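Local atomic coordinates of lipoprotein (PDB entry 3O0Y), a protein that is of unknown function but is a putative bacterial lipoprotein of the DUF885 family, probably related to the metallopeptidases of the Peptidase_MA clan. Residues T113-G118 with K293-S298; F122-I127 with M131-F136; H445-L450 with A468-W473; A474-Q479 with F578-F583. All coordinates share one frame; numbering follows the deposited sequence.

Contact 1 of 4, residues T113-G118 with K293-S298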
loop_
_atom_site.group_PDB
_atom_site.type_symbol
_atom_site.label_atom_id
_atom_site.label_comp_id
_atom_site.label_asym_id
_atom_site.label_seq_id
_atom_site.Cartn_x
_atom_site.Cartn_y
_atom_site.Cartn_z
ATOM N N THR A 113 0.850 17.498 4.107
ATOM C CA THR A 113 1.888 17.779 5.069
ATOM C C THR A 113 1.389 17.427 6.486
ATOM O O THR A 113 2.137 16.937 7.361
ATOM C CB THR A 113 2.420 19.195 4.945
ATOM O OG1 THR A 113 1.341 20.158 4.930
ATOM C CG2 THR A 113 3.293 19.345 3.673
ATOM N N ARG A 114 0.100 17.658 6.749
ATOM C CA ARG A 114 -0.491 17.206 8.036
ATOM C C ARG A 114 -0.555 15.656 8.132
ATOM O O ARG A 114 -0.306 15.094 9.178
ATOM C CB ARG A 114 -1.888 17.775 8.235
ATOM C CG ARG A 114 -2.769 17.143 9.308
ATOM C CD ARG A 114 -2.235 17.179 10.746
ATOM N NE ARG A 114 -3.171 16.473 11.626
ATOM C CZ ARG A 114 -3.290 15.150 11.702
ATOM N NH1 ARG A 114 -2.466 14.345 10.980
ATOM N NH2 ARG A 114 -4.234 14.648 12.470
ATOM N N TYR A 115 -0.812 14.999 7.021
ATOM C CA TYR A 115 -0.850 13.546 6.993
ATOM C C TYR A 115 0.529 13.006 7.360
ATOM O O TYR A 115 0.641 12.133 8.210
ATOM C CB TYR A 115 -1.195 13.086 5.590
ATOM C CG TYR A 115 -1.157 11.612 5.335
ATOM C CD1 TYR A 115 -2.154 10.787 5.801
ATOM C CD2 TYR A 115 -0.159 11.036 4.535
ATOM C CE1 TYR A 115 -2.202 9.456 5.467
ATOM C CE2 TYR A 115 -0.217 9.694 4.183
ATOM C CZ TYR A 115 -1.226 8.909 4.668
ATOM O OH TYR A 115 -1.314 7.610 4.322
ATOM N N PHE A 116 1.592 13.575 6.829
ATOM C CA PHE A 116 2.955 13.133 7.189
ATOM C C PHE A 116 3.477 13.662 8.523
ATOM O O PHE A 116 4.375 13.078 9.029
ATOM C CB PHE A 116 3.913 13.473 6.125
ATOM C CG PHE A 116 3.685 12.724 4.836
ATOM C CD1 PHE A 116 3.715 11.307 4.829
ATOM C CD2 PHE A 116 3.391 13.396 3.666
ATOM C CE1 PHE A 116 3.414 10.600 3.638
ATOM C CE2 PHE A 116 3.153 12.743 2.499
ATOM C CZ PHE A 116 3.157 11.326 2.476
ATOM N N ALA A 117 2.878 14.721 9.068
ATOM C CA ALA A 117 3.178 15.132 10.439
ATOM C C ALA A 117 2.572 14.186 11.454
ATOM O O ALA A 117 3.049 14.142 12.589
ATOM C CB ALA A 117 2.671 16.615 10.735
ATOM N N GLY A 118 1.444 13.549 11.126
ATOM C CA GLY A 118 0.745 12.701 12.072
ATOM C C GLY A 118 -0.092 13.523 13.038
ATOM O O GLY A 118 0.062 14.738 13.139
ATOM N N LYS A 293 -10.093 9.220 9.788
ATOM C CA LYS A 293 -9.949 10.436 8.945
ATOM C C LYS A 293 -8.817 10.295 7.887
ATOM O O LYS A 293 -9.023 10.580 6.678
ATOM C CB LYS A 293 -9.720 11.647 9.828
ATOM C CG LYS A 293 -9.598 12.875 8.890
ATOM C CD LYS A 293 -9.919 14.244 9.414
ATOM C CE LYS A 293 -10.078 15.210 8.172
ATOM N NZ LYS A 293 -11.206 14.898 7.165
ATOM N N GLN A 294 -7.639 9.831 8.300
ATOM C CA GLN A 294 -6.485 9.831 7.412
ATOM C C GLN A 294 -6.494 8.689 6.403
ATOM O O GLN A 294 -6.002 8.853 5.285
ATOM C CB GLN A 294 -5.166 9.738 8.212
ATOM C CG GLN A 294 -4.872 10.863 9.209
ATOM C CD GLN A 294 -5.038 12.237 8.708
ATOM O OE1 GLN A 294 -4.648 12.595 7.565
ATOM N NE2 GLN A 294 -5.647 13.072 9.569
ATOM N N LEU A 295 -6.941 7.523 6.843
ATOM C CA LEU A 295 -6.892 6.318 6.000
ATOM C C LEU A 295 -8.254 5.899 5.431
ATOM O O LEU A 295 -8.345 5.212 4.394
ATOM C CB LEU A 295 -6.214 5.195 6.811
ATOM C CG LEU A 295 -4.754 5.450 7.233
ATOM C CD1 LEU A 295 -4.289 4.309 8.167
ATOM C CD2 LEU A 295 -3.844 5.571 5.949
ATOM N N GLY A 296 -9.347 6.229 6.114
ATOM C CA GLY A 296 -10.654 6.047 5.531
ATOM C C GLY A 296 -11.248 7.228 4.853
ATOM O O GLY A 296 -12.296 7.087 4.220
ATOM N N ASP A 297 -10.607 8.393 4.995
ATOM C CA ASP A 297 -11.099 9.692 4.537
ATOM C C ASP A 297 -12.575 9.905 4.903
ATOM O O ASP A 297 -13.431 10.233 4.066
ATOM C CB ASP A 297 -10.860 9.793 3.010
ATOM C CG ASP A 297 -10.832 11.218 2.490
ATOM O OD1 ASP A 297 -11.081 12.181 3.255
ATOM O OD2 ASP A 297 -10.668 11.343 1.250
ATOM N N SER A 298 -12.880 9.664 6.180
ATOM C CA SER A 298 -14.195 9.751 6.665
ATOM C C SER A 298 -14.233 10.424 8.061
ATOM O O SER A 298 -13.295 10.290 8.868
ATOM C CB SER A 298 -14.832 8.360 6.727
ATOM O OG SER A 298 -16.228 8.377 7.198
HETATM O O HOH W 1 -4.080 7.994 3.211
#
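Gln-294 meets Arg-114 and Tyr-115 with the two ends of its amide, and these three residues carry most of the 201 Å² buried between 113-118 and 293-298. NE2 of Gln-294 lies over one face of the Arg-114 guanidinium, 3.6 Å from Arg-114 NH2, with the two planes 31° apart. Both nitrogens turn to one carboxylate, since Asp-290 OD1 accepts from Gln-294 NE2 and pairs with Arg-114 NH2 in a salt bridge. The other end, Gln-294 OE1, comes to the edge of the Tyr-115 ring, 3.5 Å from its CD1. With CG trans to the backbone N (chi1 175°), the Tyr-115 ring extends toward helix 284-296, and Tyr-115 OH reaches 3.6 Å from Leu-295 CD2. That hydroxyl bonds to Trp-130 O, and a water between the segments is placed to donate to Gln-294 O and, weakly, to Tyr-115 OH. An alanine at Tyr-115 is likely to open a gap between the helices beside Gln-294 and Leu-295, and to leave Trp-130 O without this phenol. The direct hold is thus van der Waals contact at ring edge and guanidinium face, supplemented by the water, while Asp-290 and Trp-130 probably orient the polar groups.

Contact 2 of 4, residues F122-I127 with M131-F136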
loop_
_atom_site.group_PDB
_atom_site.type_symbol
_atom_site.label_atom_id
_atom_site.label_comp_id
_atom_site.label_asym_id
_atom_site.label_seq_id
_atom_site.Cartn_x
_atom_site.Cartn_y
_atom_site.Cartn_z
ATOM N N PHE A 122 0.002 12.789 19.251
ATOM C CA PHE A 122 0.684 11.510 19.382
ATOM C C PHE A 122 2.136 11.603 18.863
ATOM O O PHE A 122 2.351 11.789 17.633
ATOM C CB PHE A 122 -0.050 10.445 18.575
ATOM C CG PHE A 122 -1.417 10.091 19.129
ATOM C CD1 PHE A 122 -1.602 8.952 19.889
ATOM C CD2 PHE A 122 -2.510 10.977 18.962
ATOM C CE1 PHE A 122 -2.873 8.660 20.443
ATOM C CE2 PHE A 122 -3.744 10.694 19.520
ATOM C CZ PHE A 122 -3.934 9.510 20.232
ATOM N N ASN A 123 3.108 11.366 19.727
ATOM C CA ASN A 123 4.486 11.274 19.307
ATOM C C ASN A 123 4.991 9.859 19.087
ATOM O O ASN A 123 6.143 9.672 18.670
ATOM C CB ASN A 123 5.398 12.029 20.251
ATOM C CG ASN A 123 5.543 11.356 21.570
ATOM O OD1 ASN A 123 4.771 10.503 21.910
ATOM N ND2 ASN A 123 6.544 11.778 22.356
ATOM N N ILE A 124 4.099 8.888 19.299
ATOM C CA ILE A 124 4.392 7.478 19.126
ATOM C C ILE A 124 4.500 7.027 17.682
ATOM O O ILE A 124 4.234 7.797 16.740
ATOM C CB ILE A 124 3.366 6.598 19.917
ATOM C CG1 ILE A 124 1.871 6.873 19.545
ATOM C CG2 ILE A 124 3.499 6.855 21.433
ATOM C CD1 ILE A 124 1.458 6.852 18.047
ATOM N N GLY A 125 4.967 5.799 17.507
ATOM C CA GLY A 125 5.059 5.247 16.167
ATOM C C GLY A 125 6.116 5.869 15.282
ATOM O O GLY A 125 7.126 6.394 15.764
ATOM N N TYR A 126 5.857 5.883 13.979
ATOM C CA TYR A 126 6.815 6.431 13.034
ATOM C C TYR A 126 6.010 6.892 11.837
ATOM O O TYR A 126 4.923 6.387 11.630
ATOM C CB TYR A 126 7.877 5.392 12.607
ATOM C CG TYR A 126 7.359 4.312 11.662
ATOM C CD1 TYR A 126 7.501 4.431 10.293
ATOM C CD2 TYR A 126 6.584 3.254 12.134
ATOM C CE1 TYR A 126 6.996 3.469 9.433
ATOM C CE2 TYR A 126 6.087 2.261 11.250
ATOM C CZ TYR A 126 6.253 2.415 9.903
ATOM O OH TYR A 126 5.678 1.511 8.993
ATOM N N ILE A 127 6.543 7.861 11.081
ATOM C CA ILE A 127 5.901 8.348 9.838
ATOM C C ILE A 127 6.306 7.503 8.650
ATOM O O ILE A 127 7.500 7.342 8.364
ATOM C CB ILE A 127 6.237 9.804 9.524
ATOM C CG1 ILE A 127 5.834 10.735 10.698
ATOM C CG2 ILE A 127 5.577 10.244 8.214
ATOM C CD1 ILE A 127 4.359 10.548 11.161
ATOM N N MET A 131 1.703 5.249 4.560
ATOM C CA MET A 131 0.584 5.177 5.498
ATOM C C MET A 131 0.482 6.335 6.446
ATOM O O MET A 131 -0.498 6.417 7.185
ATOM C CB MET A 131 0.634 3.843 6.309
ATOM C CG MET A 131 -0.693 3.109 6.455
ATOM S SD MET A 131 -0.856 1.565 7.380
ATOM C CE MET A 131 -0.871 2.316 9.015
ATOM N N GLY A 132 1.421 7.279 6.365
ATOM C CA GLY A 132 1.476 8.366 7.341
ATOM C C GLY A 132 1.807 7.821 8.717
ATOM O O GLY A 132 2.621 6.895 8.851
ATOM N N LEU A 133 1.133 8.345 9.749
ATOM C CA LEU A 133 1.427 7.889 11.096
ATOM C C LEU A 133 1.096 6.404 11.220
ATOM O O LEU A 133 -0.050 5.996 10.987
ATOM C CB LEU A 133 0.652 8.670 12.132
ATOM C CG LEU A 133 0.801 8.303 13.630
ATOM C CD1 LEU A 133 2.251 8.376 14.120
ATOM C CD2 LEU A 133 -0.176 9.170 14.487
ATOM N N SER A 134 2.080 5.617 11.667
ATOM C CA SER A 134 1.923 4.194 11.768
ATOM C C SER A 134 2.289 3.818 13.219
ATOM O O SER A 134 3.281 4.253 13.682
ATOM C CB SER A 134 2.845 3.540 10.793
ATOM O OG SER A 134 2.506 3.908 9.457
ATOM N N PRO A 135 1.509 2.948 13.850
ATOM C CA PRO A 135 1.621 2.866 15.345
ATOM C C PRO A 135 2.759 2.046 15.891
ATOM O O PRO A 135 3.179 2.291 17.047
ATOM C CB PRO A 135 0.288 2.234 15.739
ATOM C CG PRO A 135 -0.192 1.465 14.541
ATOM C CD PRO A 135 0.265 2.281 13.359
ATOM N N PHE A 136 3.247 1.050 15.158
ATOM C CA PHE A 136 4.227 0.080 15.710
ATOM C C PHE A 136 5.488 0.039 14.841
ATOM O O PHE A 136 5.461 -0.505 13.703
ATOM C CB PHE A 136 3.582 -1.271 15.837
ATOM C CG PHE A 136 2.305 -1.251 16.663
ATOM C CD1 PHE A 136 2.289 -0.739 17.953
ATOM C CD2 PHE A 136 1.120 -1.688 16.130
ATOM C CE1 PHE A 136 1.109 -0.666 18.659
ATOM C CE2 PHE A 136 -0.085 -1.611 16.859
ATOM C CZ PHE A 136 -0.077 -1.095 18.121
HETATM O O HOH W 2 2.394 1.509 8.055
#
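Ser-134 N donates to Tyr-126 O at 2.9 Å, the shorter of two backbone bonds that make these residues an antiparallel hydrogen-bonded pair. The return bond, from Tyr-126 N to Ser-134 O, spans 3.1 Å at an N-H...O angle of 156°. Tyr-126 places CG between its backbone N and carbonyl carbon (chi1 73°), which folds the ring back across the partner segment and puts one face over Ser-134 CB, 3.5 Å from Tyr-126 CE2. The ring edge meets Phe-136 O, and the phenol is bonded to Asp-128 OD1. Replacing Tyr-126 by a serine would probably uncover Ser-134 CB and leave Asp-128 OD1 without its phenol partner. Ile-127 and Leu-133 form the next, non-hydrogen-bonded pair on the other face, where their CD1 atoms lie 4.2 Å apart. Leu-133 CD1 also approaches Ile-124 O, at 3.3 Å. Gly-125, with positive phi, brings its CA 3.2 Å from Ser-134 O; a beta carbon there would run into that oxygen. Asp-128 OD2 accepts from Met-131 N within the connection. Two successive antiparallel pairs joined by so short a connection are typical of a small beta-hairpin, here packed on helices 73-92 and 284-296.

Contact 3 of 4, residues H445-L450 with A468-W473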
loop_
_atom_site.group_PDB
_atom_site.type_symbol
_atom_site.label_atom_id
_atom_site.label_comp_id
_atom_site.label_asym_id
_atom_site.label_seq_id
_atom_site.Cartn_x
_atom_site.Cartn_y
_atom_site.Cartn_z
ATOM N N HIS A 445 -2.157 0.437 -11.538
ATOM C CA HIS A 445 -1.169 0.923 -12.503
ATOM C C HIS A 445 -1.724 2.107 -13.306
ATOM O O HIS A 445 -1.095 3.175 -13.438
ATOM C CB HIS A 445 -0.687 -0.185 -13.446
ATOM C CG HIS A 445 0.246 0.356 -14.494
ATOM N ND1 HIS A 445 1.523 0.763 -14.162
ATOM C CD2 HIS A 445 0.041 0.739 -15.787
ATOM C CE1 HIS A 445 2.097 1.300 -15.242
ATOM N NE2 HIS A 445 1.215 1.323 -16.243
ATOM N N TRP A 446 -2.940 1.966 -13.831
ATOM C CA TRP A 446 -3.498 2.982 -14.672
ATOM C C TRP A 446 -3.585 4.305 -13.858
ATOM O O TRP A 446 -3.212 5.365 -14.353
ATOM C CB TRP A 446 -4.850 2.545 -15.222
ATOM C CG TRP A 446 -5.335 3.332 -16.416
ATOM C CD1 TRP A 446 -6.302 4.304 -16.424
ATOM C CD2 TRP A 446 -4.969 3.123 -17.773
ATOM N NE1 TRP A 446 -6.542 4.711 -17.696
ATOM C CE2 TRP A 446 -5.732 4.024 -18.546
ATOM C CE3 TRP A 446 -4.070 2.260 -18.409
ATOM C CZ2 TRP A 446 -5.632 4.094 -19.925
ATOM C CZ3 TRP A 446 -3.984 2.340 -19.767
ATOM C CH2 TRP A 446 -4.793 3.196 -20.523
ATOM N N GLN A 447 -4.054 4.202 -12.630
ATOM C CA GLN A 447 -4.292 5.382 -11.788
ATOM C C GLN A 447 -2.996 6.008 -11.359
ATOM O O GLN A 447 -2.780 7.223 -11.608
ATOM C CB GLN A 447 -5.163 5.029 -10.606
ATOM C CG GLN A 447 -5.433 6.116 -9.616
ATOM C CD GLN A 447 -4.357 6.224 -8.588
ATOM O OE1 GLN A 447 -4.184 5.340 -7.767
ATOM N NE2 GLN A 447 -3.713 7.432 -8.529
ATOM N N ILE A 448 -2.108 5.187 -10.809
ATOM C CA ILE A 448 -0.799 5.726 -10.303
ATOM C C ILE A 448 0.050 6.337 -11.425
ATOM O O ILE A 448 0.626 7.399 -11.300
ATOM C CB ILE A 448 -0.056 4.630 -9.540
ATOM C CG1 ILE A 448 -0.732 4.455 -8.185
ATOM C CG2 ILE A 448 1.474 4.905 -9.373
ATOM C CD1 ILE A 448 -0.330 3.233 -7.445
ATOM N N ALA A 449 0.137 5.660 -12.549
ATOM C CA ALA A 449 0.861 6.160 -13.669
ATOM C C ALA A 449 0.294 7.460 -14.232
ATOM O O ALA A 449 1.038 8.429 -14.513
ATOM C CB ALA A 449 0.929 5.037 -14.795
ATOM N N LEU A 450 -1.041 7.552 -14.339
ATOM C CA LEU A 450 -1.648 8.839 -14.718
ATOM C C LEU A 450 -1.302 9.937 -13.706
ATOM O O LEU A 450 -1.034 11.052 -14.103
ATOM C CB LEU A 450 -3.158 8.707 -14.960
ATOM C CG LEU A 450 -3.548 8.031 -16.250
ATOM C CD1 LEU A 450 -5.090 7.690 -16.254
ATOM C CD2 LEU A 450 -3.142 8.916 -17.529
ATOM N N ALA A 468 -7.934 6.145 0.737
ATOM C CA ALA A 468 -9.315 5.956 0.344
ATOM C C ALA A 468 -9.454 6.184 -1.148
ATOM O O ALA A 468 -10.082 5.395 -1.842
ATOM C CB ALA A 468 -10.244 6.849 1.151
ATOM N N TYR A 469 -8.768 7.171 -1.653
ATOM C CA TYR A 469 -8.762 7.403 -3.115
ATOM C C TYR A 469 -8.157 6.213 -3.860
ATOM O O TYR A 469 -8.694 5.737 -4.865
ATOM C CB TYR A 469 -8.029 8.707 -3.470
ATOM C CG TYR A 469 -7.954 8.961 -4.946
ATOM C CD1 TYR A 469 -8.798 9.804 -5.590
ATOM C CD2 TYR A 469 -6.944 8.362 -5.665
ATOM C CE1 TYR A 469 -8.694 10.021 -6.951
ATOM C CE2 TYR A 469 -6.863 8.524 -7.032
ATOM C CZ TYR A 469 -7.688 9.380 -7.653
ATOM O OH TYR A 469 -7.568 9.584 -9.032
ATOM N N THR A 470 -6.969 5.841 -3.451
ATOM C CA THR A 470 -6.120 4.875 -4.131
ATOM C C THR A 470 -6.739 3.480 -4.073
ATOM O O THR A 470 -6.868 2.852 -5.140
ATOM C CB THR A 470 -4.651 4.890 -3.633
ATOM O OG1 THR A 470 -4.159 6.240 -3.739
ATOM C CG2 THR A 470 -3.788 3.921 -4.522
ATOM N N GLU A 471 -7.146 3.012 -2.909
ATOM C CA GLU A 471 -7.757 1.737 -2.798
ATOM C C GLU A 471 -9.192 1.761 -3.282
ATOM O O GLU A 471 -9.607 0.762 -3.913
ATOM C CB GLU A 471 -7.695 1.273 -1.340
ATOM C CG GLU A 471 -6.301 1.226 -0.820
ATOM C CD GLU A 471 -5.310 0.335 -1.642
ATOM O OE1 GLU A 471 -5.693 -0.448 -2.578
ATOM O OE2 GLU A 471 -4.097 0.505 -1.374
ATOM N N GLY A 472 -9.940 2.851 -3.036
ATOM C CA GLY A 472 -11.265 2.953 -3.512
ATOM C C GLY A 472 -11.319 2.967 -5.035
ATOM O O GLY A 472 -12.199 2.310 -5.640
ATOM N N TRP A 473 -10.350 3.635 -5.665
ATOM C CA TRP A 473 -10.284 3.649 -7.133
ATOM C C TRP A 473 -10.118 2.213 -7.664
ATOM O O TRP A 473 -10.785 1.822 -8.621
ATOM C CB TRP A 473 -9.105 4.527 -7.636
ATOM C CG TRP A 473 -8.923 4.258 -9.151
ATOM C CD1 TRP A 473 -8.082 3.386 -9.708
ATOM C CD2 TRP A 473 -9.856 4.642 -10.179
ATOM N NE1 TRP A 473 -8.374 3.243 -11.043
ATOM C CE2 TRP A 473 -9.446 4.023 -11.348
ATOM C CE3 TRP A 473 -10.911 5.518 -10.222
ATOM C CZ2 TRP A 473 -10.136 4.194 -12.547
ATOM C CZ3 TRP A 473 -11.606 5.682 -11.401
ATOM C CH2 TRP A 473 -11.169 5.081 -12.545
HETATM O O HOH W 3 -5.372 2.847 -7.463
HETATM O O HOH W 4 -4.789 9.712 -10.324
#
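Helices 444-452 and 467-483 form an inclined, roughly antiparallel pair, resembling the two zincin helices, in which Gln-447 reaches across to Tyr-469, Thr-470 and Trp-473. The resemblance is inferred from an HExxxxH-type pattern, His-438, Glu-439 and His-444, that ends at the start of helix 444-452, and from Glu-471 on helix 467-483; no metal is modelled. The short axes come within 10.4 Å and their directions differ by 143°, so side chains rather than backbones bridge the gap. From 445-450, Gln-447 alone makes the contacts within 4.5 Å. Its chain leaves the backbone extended (chi1 177°) and then bends at chi2, which lays the aliphatic part beside Trp-473 and turns the amide toward Tyr-469 and Thr-470. Gln-447 CB is 3.5 Å from Trp-473 CD1, and Gln-447 CG makes an off-centre CH-pi contact, 4.2 Å from the centroid of the five-membered ring of Trp-473. The amide arrives at the edge of the Tyr-469 ring almost perpendicular to it, with Gln-447 NE2 3.7 Å from Tyr-469 CE2, while Gln-447 OE1 lies 3.6 Å from Thr-470 CG2. Two waters bond to the amide, one at each end: one donates to Gln-447 OE1 at 2.8 Å and also to Thr-470 O, another accepts from Gln-447 NE2 at 3.1 Å and donates to Tyr-469 OH. This bridging would hold the amide against rotation. Tyr-469 OH also bonds to Val-587 O, and Trp-473 NE1 to Pro-442 O. Helix 580-588 packs Leu-588 against both Gln-447 and Trp-473, while Glu-471 and Thr-470 touch His-444.

Contact 4 of 4, residues A474-Q479 with F578-F583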
loop_
_atom_site.group_PDB
_atom_site.type_symbol
_atom_site.label_atom_id
_atom_site.label_comp_id
_atom_site.label_asym_id
_atom_site.label_seq_id
_atom_site.Cartn_x
_atom_site.Cartn_y
_atom_site.Cartn_z
ATOM N N ALA A 474 -9.191 1.463 -7.083
ATOM C CA ALA A 474 -8.877 0.139 -7.642
ATOM C C ALA A 474 -10.081 -0.787 -7.482
ATOM O O ALA A 474 -10.416 -1.524 -8.388
ATOM C CB ALA A 474 -7.619 -0.467 -7.004
ATOM N N LEU A 475 -10.783 -0.709 -6.340
ATOM C CA LEU A 475 -12.010 -1.501 -6.176
ATOM C C LEU A 475 -13.128 -1.066 -7.129
ATOM O O LEU A 475 -13.822 -1.925 -7.745
ATOM C CB LEU A 475 -12.441 -1.451 -4.677
ATOM C CG LEU A 475 -13.514 -2.394 -4.192
ATOM C CD1 LEU A 475 -13.117 -3.876 -4.499
ATOM C CD2 LEU A 475 -13.822 -2.104 -2.694
ATOM N N TYR A 476 -13.279 0.267 -7.348
ATOM C CA TYR A 476 -14.192 0.784 -8.371
ATOM C C TYR A 476 -13.845 0.242 -9.749
ATOM O O TYR A 476 -14.769 -0.145 -10.470
ATOM C CB TYR A 476 -14.221 2.317 -8.341
ATOM C CG TYR A 476 -14.876 2.944 -9.526
ATOM C CD1 TYR A 476 -16.242 3.125 -9.575
ATOM C CD2 TYR A 476 -14.135 3.415 -10.568
ATOM C CE1 TYR A 476 -16.861 3.667 -10.742
ATOM C CE2 TYR A 476 -14.735 3.960 -11.716
ATOM C CZ TYR A 476 -16.088 4.147 -11.767
ATOM O OH TYR A 476 -16.661 4.621 -12.984
ATOM N N SER A 477 -12.537 0.181 -10.103
ATOM C CA SER A 477 -11.970 -0.345 -11.380
ATOM C C SER A 477 -12.469 -1.752 -11.633
ATOM O O SER A 477 -12.793 -2.112 -12.784
ATOM C CB SER A 477 -10.391 -0.510 -11.293
ATOM O OG SER A 477 -10.042 0.808 -11.473
ATOM N N GLU A 478 -12.512 -2.537 -10.586
ATOM C CA GLU A 478 -12.954 -3.921 -10.682
ATOM C C GLU A 478 -14.419 -4.016 -11.131
ATOM O O GLU A 478 -14.795 -4.935 -11.882
ATOM C CB GLU A 478 -12.736 -4.670 -9.362
ATOM C CG GLU A 478 -11.235 -4.909 -8.983
ATOM C CD GLU A 478 -11.085 -5.522 -7.596
ATOM O OE1 GLU A 478 -11.339 -6.771 -7.436
ATOM O OE2 GLU A 478 -10.689 -4.798 -6.644
ATOM N N GLN A 479 -15.219 -3.070 -10.664
ATOM C CA GLN A 479 -16.630 -3.008 -11.078
ATOM C C GLN A 479 -16.757 -2.474 -12.472
ATOM O O GLN A 479 -17.519 -2.993 -13.273
ATOM C CB GLN A 479 -17.509 -2.170 -10.137
ATOM C CG GLN A 479 -18.950 -2.122 -10.599
ATOM C CD GLN A 479 -19.808 -1.406 -9.539
ATOM O OE1 GLN A 479 -19.725 -1.756 -8.347
ATOM N NE2 GLN A 479 -20.635 -0.481 -9.965
ATOM N N PHE A 578 -24.641 12.394 -19.688
ATOM C CA PHE A 578 -23.546 11.756 -18.925
ATOM C C PHE A 578 -22.586 11.033 -19.857
ATOM O O PHE A 578 -23.001 10.236 -20.678
ATOM C CB PHE A 578 -24.065 10.870 -17.789
ATOM C CG PHE A 578 -22.966 10.207 -16.995
ATOM C CD1 PHE A 578 -22.335 10.846 -15.915
ATOM C CD2 PHE A 578 -22.577 8.924 -17.324
ATOM C CE1 PHE A 578 -21.278 10.213 -15.225
ATOM C CE2 PHE A 578 -21.546 8.315 -16.666
ATOM C CZ PHE A 578 -20.906 8.980 -15.592
ATOM N N ASP A 579 -21.275 11.240 -19.660
ATOM C CA ASP A 579 -20.256 10.520 -20.405
ATOM C C ASP A 579 -19.235 9.934 -19.442
ATOM O O ASP A 579 -18.538 10.674 -18.695
ATOM C CB ASP A 579 -19.549 11.454 -21.351
ATOM C CG ASP A 579 -18.630 10.700 -22.240
ATOM O OD1 ASP A 579 -19.145 9.977 -23.119
ATOM O OD2 ASP A 579 -17.422 10.688 -21.974
ATOM N N LEU A 580 -19.210 8.620 -19.346
ATOM C CA LEU A 580 -18.342 7.985 -18.372
ATOM C C LEU A 580 -16.880 8.312 -18.630
ATOM O O LEU A 580 -16.098 8.399 -17.736
ATOM C CB LEU A 580 -18.602 6.468 -18.394
ATOM C CG LEU A 580 -17.892 5.654 -17.326
ATOM C CD1 LEU A 580 -18.378 5.955 -15.936
ATOM C CD2 LEU A 580 -18.052 4.115 -17.717
ATOM N N ALA A 581 -16.467 8.464 -19.899
ATOM C CA ALA A 581 -15.088 8.836 -20.194
ATOM C C ALA A 581 -14.686 10.147 -19.545
ATOM O O ALA A 581 -13.548 10.277 -19.018
ATOM C CB ALA A 581 -14.833 8.891 -21.719
ATOM N N GLU A 582 -15.577 11.138 -19.611
ATOM C CA GLU A 582 -15.317 12.436 -18.926
ATOM C C GLU A 582 -15.267 12.305 -17.473
ATOM O O GLU A 582 -14.436 12.923 -16.862
ATOM C CB GLU A 582 -16.378 13.455 -19.262
ATOM C CG GLU A 582 -16.354 13.859 -20.744
ATOM C CD GLU A 582 -17.383 14.935 -21.076
ATOM O OE1 GLU A 582 -18.116 15.422 -20.176
ATOM O OE2 GLU A 582 -17.415 15.316 -22.268
ATOM N N PHE A 583 -16.131 11.481 -16.880
ATOM C CA PHE A 583 -16.104 11.252 -15.445
ATOM C C PHE A 583 -14.772 10.656 -15.030
ATOM O O PHE A 583 -14.200 11.057 -14.050
ATOM C CB PHE A 583 -17.252 10.310 -15.037
ATOM C CG PHE A 583 -17.247 9.910 -13.594
ATOM C CD1 PHE A 583 -17.698 10.825 -12.659
ATOM C CD2 PHE A 583 -16.902 8.647 -13.159
ATOM C CE1 PHE A 583 -17.653 10.544 -11.276
ATOM C CE2 PHE A 583 -16.874 8.340 -11.795
ATOM C CZ PHE A 583 -17.300 9.304 -10.844
#
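Tyr-476 extends from helix 467-483 to Leu-580 and Phe-583 at the start of helix 580-588, and the direct contact is van der Waals, made by the phenol end. Tyr-476 OH lies 3.7 Å from Leu-580 CD1 and 3.9 Å from Phe-583 CE2, where it meets the Phe-583 ring at its edge. Behind the hydroxyl, Tyr-476 CZ is 4.3 Å from Phe-583 CE2, an apolar pair. All of this spans a wide gap, for the nearest CA atoms, those of Tyr-476 and Phe-583, are 12.8 Å apart; Tyr-476 bridges it because its chi1 of 167° points the ring away from its own backbone N. Only 85 Å² is buried. The polar bonds of the phenol are made outside the segments: Tyr-476 OH is hydrogen-bonded to His-584 NE2 and Arg-567 NH1, linking it to helices 580-588 and 555-574. The partner helix begins with a classical N-cap: Asp-579 OD2 accepts from Glu-582 N at 3.0 Å, with an N-H...O angle of 150°, on the anti side of the carboxylate. Phe-583 N donates to Asp-579 O at 3.1 Å, the first helical bond after the cap. Ring packing continues along helix 467-483, where Tyr-476 meets Trp-473 with planes about 50° apart.

In the fold
Contacts 1 and 2 touch, their centres about 11 Å apart: Tyr-115 OH lies 3.2 Å from Met-131 O, an approach that would compete for the proton bonded to Trp-130 O, and contact 2 is nested within the chain loop that contact 1 closes. Contact 1 also meets contact 3, centre to centre about 17 Å, where Asp-297 CB packs on Ala-468 CB at 3.5 Å. Contacts 3 and 4, about 12 Å between centres, share helix 467-483. Contacts 2 and 4 lie on opposite sides of the chain's centre, about 33 Å between centres. No metal is modelled; as in zincins, His-438, His-444 and Glu-471 would be likely ligands: contact 3 holds Glu-471, and segment 474-479 touches His-438.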